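Acyl-CoA synthetase (AMP-forming)/AMP-acid ligase II-like protein (Dyadobacter fermentans, PDB 4GS5) probably activates medium-chain fatty acids or related carboxylic acids as adenylates and ligates them to coenzyme A. Local coordinates at residues G145-D148 and R149-K152; N302-P305 and E306-E310. One frame throughout, in Å; residues are numbered along the deposited sequence. Where two conformers were deposited one is given.

Contact 1: G145-D148 and R149-K152; sequences GQVD and RLGK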
# COMPACT_ATOMS: atom_id res chain seq x y z
N GLY A 145 18.89 -7.93 18.81
CA GLY A 145 20.29 -8.10 18.45
C GLY A 145 20.49 -9.04 17.27
O GLY A 145 21.58 -9.11 16.70
N GLN A 146 19.43 -9.77 16.92
CA GLN A 146 19.51 -10.74 15.83
C GLN A 146 18.71 -10.31 14.60
O GLN A 146 18.53 -11.11 13.69
CB GLN A 146 18.99 -12.12 16.28
CG GLN A 146 19.88 -12.84 17.27
CD GLN A 146 19.87 -12.19 18.64
OE1 GLN A 146 18.87 -12.28 19.37
NE2 GLN A 146 20.97 -11.55 19.01
N VAL A 147 18.24 -9.07 14.57
CA VAL A 147 17.43 -8.61 13.44
C VAL A 147 18.13 -8.81 12.08
O VAL A 147 17.47 -9.07 11.06
CB VAL A 147 16.97 -7.15 13.60
CG1 VAL A 147 18.17 -6.21 13.56
CG2 VAL A 147 15.96 -6.78 12.52
N ASP A 148 19.45 -8.70 12.06
CA ASP A 148 20.18 -8.86 10.80
C ASP A 148 20.23 -10.32 10.30
O ASP A 148 20.45 -10.57 9.12
CB ASP A 148 21.56 -8.20 10.87
CG ASP A 148 21.47 -6.67 10.81
OD1 ASP A 148 20.39 -6.15 10.45
OD2 ASP A 148 22.46 -5.99 11.09
N ARG A 149 19.97 -11.28 11.19
CA ARG A 149 19.89 -12.68 10.80
C ARG A 149 18.74 -12.93 9.82
O ARG A 149 18.61 -14.02 9.26
CB ARG A 149 19.76 -13.58 12.03
CG ARG A 149 21.09 -14.09 12.60
CD ARG A 149 21.98 -12.97 13.13
NE ARG A 149 22.87 -13.45 14.19
CZ ARG A 149 23.20 -12.73 15.26
NH1 ARG A 149 24.01 -13.23 16.18
NH2 ARG A 149 22.71 -11.51 15.40
N LEU A 150 17.88 -11.93 9.63
CA LEU A 150 16.83 -12.02 8.62
C LEU A 150 17.40 -11.98 7.19
O LEU A 150 16.73 -12.43 6.25
CB LEU A 150 15.79 -10.92 8.80
CG LEU A 150 14.99 -10.93 10.10
CD1 LEU A 150 14.13 -9.67 10.22
CD2 LEU A 150 14.12 -12.18 10.20
N GLY A 151 18.62 -11.47 7.03
CA GLY A 151 19.26 -11.38 5.72
C GLY A 151 18.77 -10.21 4.87
O GLY A 151 19.48 -9.21 4.65
N LYS A 152 17.54 -10.32 4.37
CA LYS A 152 16.95 -9.23 3.60
C LYS A 152 15.43 -9.31 3.75
O LYS A 152 14.86 -10.40 3.71
CB LYS A 152 17.45 -9.25 2.15
CG LYS A 152 16.45 -9.47 1.06
CD LYS A 152 17.00 -9.07 -0.35
CE LYS A 152 18.49 -9.30 -0.51
NZ LYS A 152 18.86 -9.23 -1.98
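Gln146 O takes the backbone N-H of Arg149 at 2.9 Å between O and N, the first of three successive i to i+3 bonds in a 3-10 segment that runs through residue 150. The bond is bent. One residue on, Leu150 N reaches Val147 O at 3.2 Å, and Gly151 N closes the series on Asp148 O along a straighter line, 166° at its hydrogen.

On the outer side the arginine doubles back along the turn. The bend at chi2 (64°) returns the guanidinium of Arg149 over the preceding residues, where CG of Gln146 lies against one of its faces, 3.6 Å from NH2 and displaced toward the rim. Gly145 O approaches the guanidinium edge in its plane, 3.0 Å from Arg149 NH2. Two conformers of the arginine were modelled, so these guanidinium contacts belong to one of them and are doubtful as a fixed arrangement.

On the inner side Val147 CG2 and Leu150 CD1 meet at 4.1 Å, and Leu150 CG also packs on Val147 O. This apolar pair faces helix 131-139, with Val147 and Leu150 both on Ile137, while Leu150 continues onto Val127 and Met129 of strand 126-129. Gly151 then turns the chain with a positive phi of 79° into strand 153-155.

Main-chain bonds thus fix the turn, its aliphatic side is buried against helix 131-139 and strand 126-129, and the charged arginine lies on the exposed side, where its position is less certain.

Contact 2: N302-P305 and E306-E310; sequences NAMP and EALTE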
# COMPACT_ATOMS: atom_id res chain seq x y z
N ASN A 302 -24.83 29.25 3.97
CA ASN A 302 -25.46 30.43 4.55
C ASN A 302 -24.58 31.68 4.44
O ASN A 302 -23.37 31.60 4.61
CB ASN A 302 -25.85 30.20 6.01
CG ASN A 302 -26.82 29.06 6.19
OD1 ASN A 302 -27.77 28.91 5.41
ND2 ASN A 302 -26.59 28.23 7.20
N ALA A 303 -25.21 32.82 4.16
CA ALA A 303 -24.47 34.07 4.01
C ALA A 303 -23.84 34.51 5.33
O ALA A 303 -24.31 34.13 6.40
CB ALA A 303 -25.37 35.17 3.46
N MSE A 304 -22.78 35.30 5.23
CA MSE A 304 -22.15 35.90 6.40
C MSE A 304 -22.10 37.40 6.20
O MSE A 304 -22.13 37.88 5.06
CB MSE A 304 -20.73 35.36 6.59
CG MSE A 304 -20.58 33.86 6.42
SE MSE A 304 -18.80 33.25 6.97
CE MSE A 304 -17.76 34.77 6.41
N PRO A 305 -22.01 38.16 7.30
CA PRO A 305 -21.91 39.63 7.21
C PRO A 305 -20.59 40.04 6.56
O PRO A 305 -19.56 39.39 6.79
CB PRO A 305 -21.95 40.07 8.68
CG PRO A 305 -21.46 38.89 9.45
CD PRO A 305 -21.94 37.68 8.69
N GLU A 306 -20.63 41.09 5.74
CA GLU A 306 -19.46 41.54 5.00
C GLU A 306 -18.22 41.66 5.90
O GLU A 306 -17.11 41.30 5.51
CB GLU A 306 -19.75 42.87 4.29
CG GLU A 306 -18.65 43.33 3.33
CD GLU A 306 -18.93 44.70 2.70
OE1 GLU A 306 -20.06 45.21 2.83
OE2 GLU A 306 -18.00 45.26 2.08
N ALA A 307 -18.44 42.17 7.11
CA ALA A 307 -17.36 42.40 8.07
C ALA A 307 -16.62 41.11 8.41
O ALA A 307 -15.39 41.06 8.39
CB ALA A 307 -17.90 43.05 9.34
N LEU A 308 -17.39 40.07 8.73
CA LEU A 308 -16.83 38.78 9.10
C LEU A 308 -16.19 38.11 7.89
O LEU A 308 -15.15 37.45 8.02
CB LEU A 308 -17.89 37.87 9.73
CG LEU A 308 -17.40 36.60 10.42
CD1 LEU A 308 -16.24 36.91 11.34
CD2 LEU A 308 -18.52 35.94 11.19
N THR A 309 -16.78 38.29 6.72
CA THR A 309 -16.21 37.75 5.50
C THR A 309 -14.83 38.35 5.23
O THR A 309 -13.91 37.65 4.81
CB THR A 309 -17.14 37.99 4.29
OG1 THR A 309 -18.41 37.39 4.55
CG2 THR A 309 -16.55 37.37 3.04
N GLU A 310 -14.69 39.65 5.49
CA GLU A 310 -13.41 40.35 5.37
C GLU A 310 -12.36 39.84 6.36
O GLU A 310 -11.21 39.61 5.99
CB GLU A 310 -13.60 41.85 5.53
CG GLU A 310 -13.92 42.57 4.23
CD GLU A 310 -14.27 44.05 4.43
OE1 GLU A 310 -14.06 44.58 5.55
OE2 GLU A 310 -14.75 44.68 3.47
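Thr309 and selenomethionine Met304 cross at an angle at the start of helix 306-319, while Pro305 and Leu308 lie side by side and point the same way. The methyl CE of Met304 is turned back by the bend at chi3 (-35°) and comes up against Thr309, 3.3 Å from OG1 and a tight 3.5 Å from CA. In the second pair the proline ring supplies CG, which rests on Leu308 CB at 3.7 Å.

Between the two pairs sits Pro305 O, gripped twice by one residue. Thr309 N reaches Pro305 O at 3.0 Å, nearly in line with the C=O bond, whereas Thr309 OG1 donates to Pro305 O from above the carbonyl plane at 3.2 Å. With OG1 held beside its own backbone N (chi1 -58°), the hydroxyl faces back toward the helix start. At Thr309 a valine would probably leave Pro305 O with the backbone bond alone, its second donor lost.

Met304 also touches Phe331 of strand 329-332, as does Thr309, so the crossing pair ties the helix start to that strand. Proline at the N-cap, its carbonyl accepting the i+4 N-H, marks the first turn of an alpha-helix leaving a strand-to-helix loop.

In the fold
Contact 1 and contact 2 are both local contacts between sequence neighbours, one in a 3-10 segment and one at a helix start, but they lie on opposite sides of the chain's centre, about 53 Å apart at their nearest atoms. Contact 1 is partly buried: it leads from helix 131-139 into strand 153-155 within the AMP-binding region, and its aliphatic residues join the core. Contact 2 is a surface contact with no buried residue, placed where strand 295-301 gives way to helix 306-319. No secondary-structure element is shared. Backbone bonding dominates the partly buried contact, whereas the surface one mixes backbone, hydroxyl and apolar contacts.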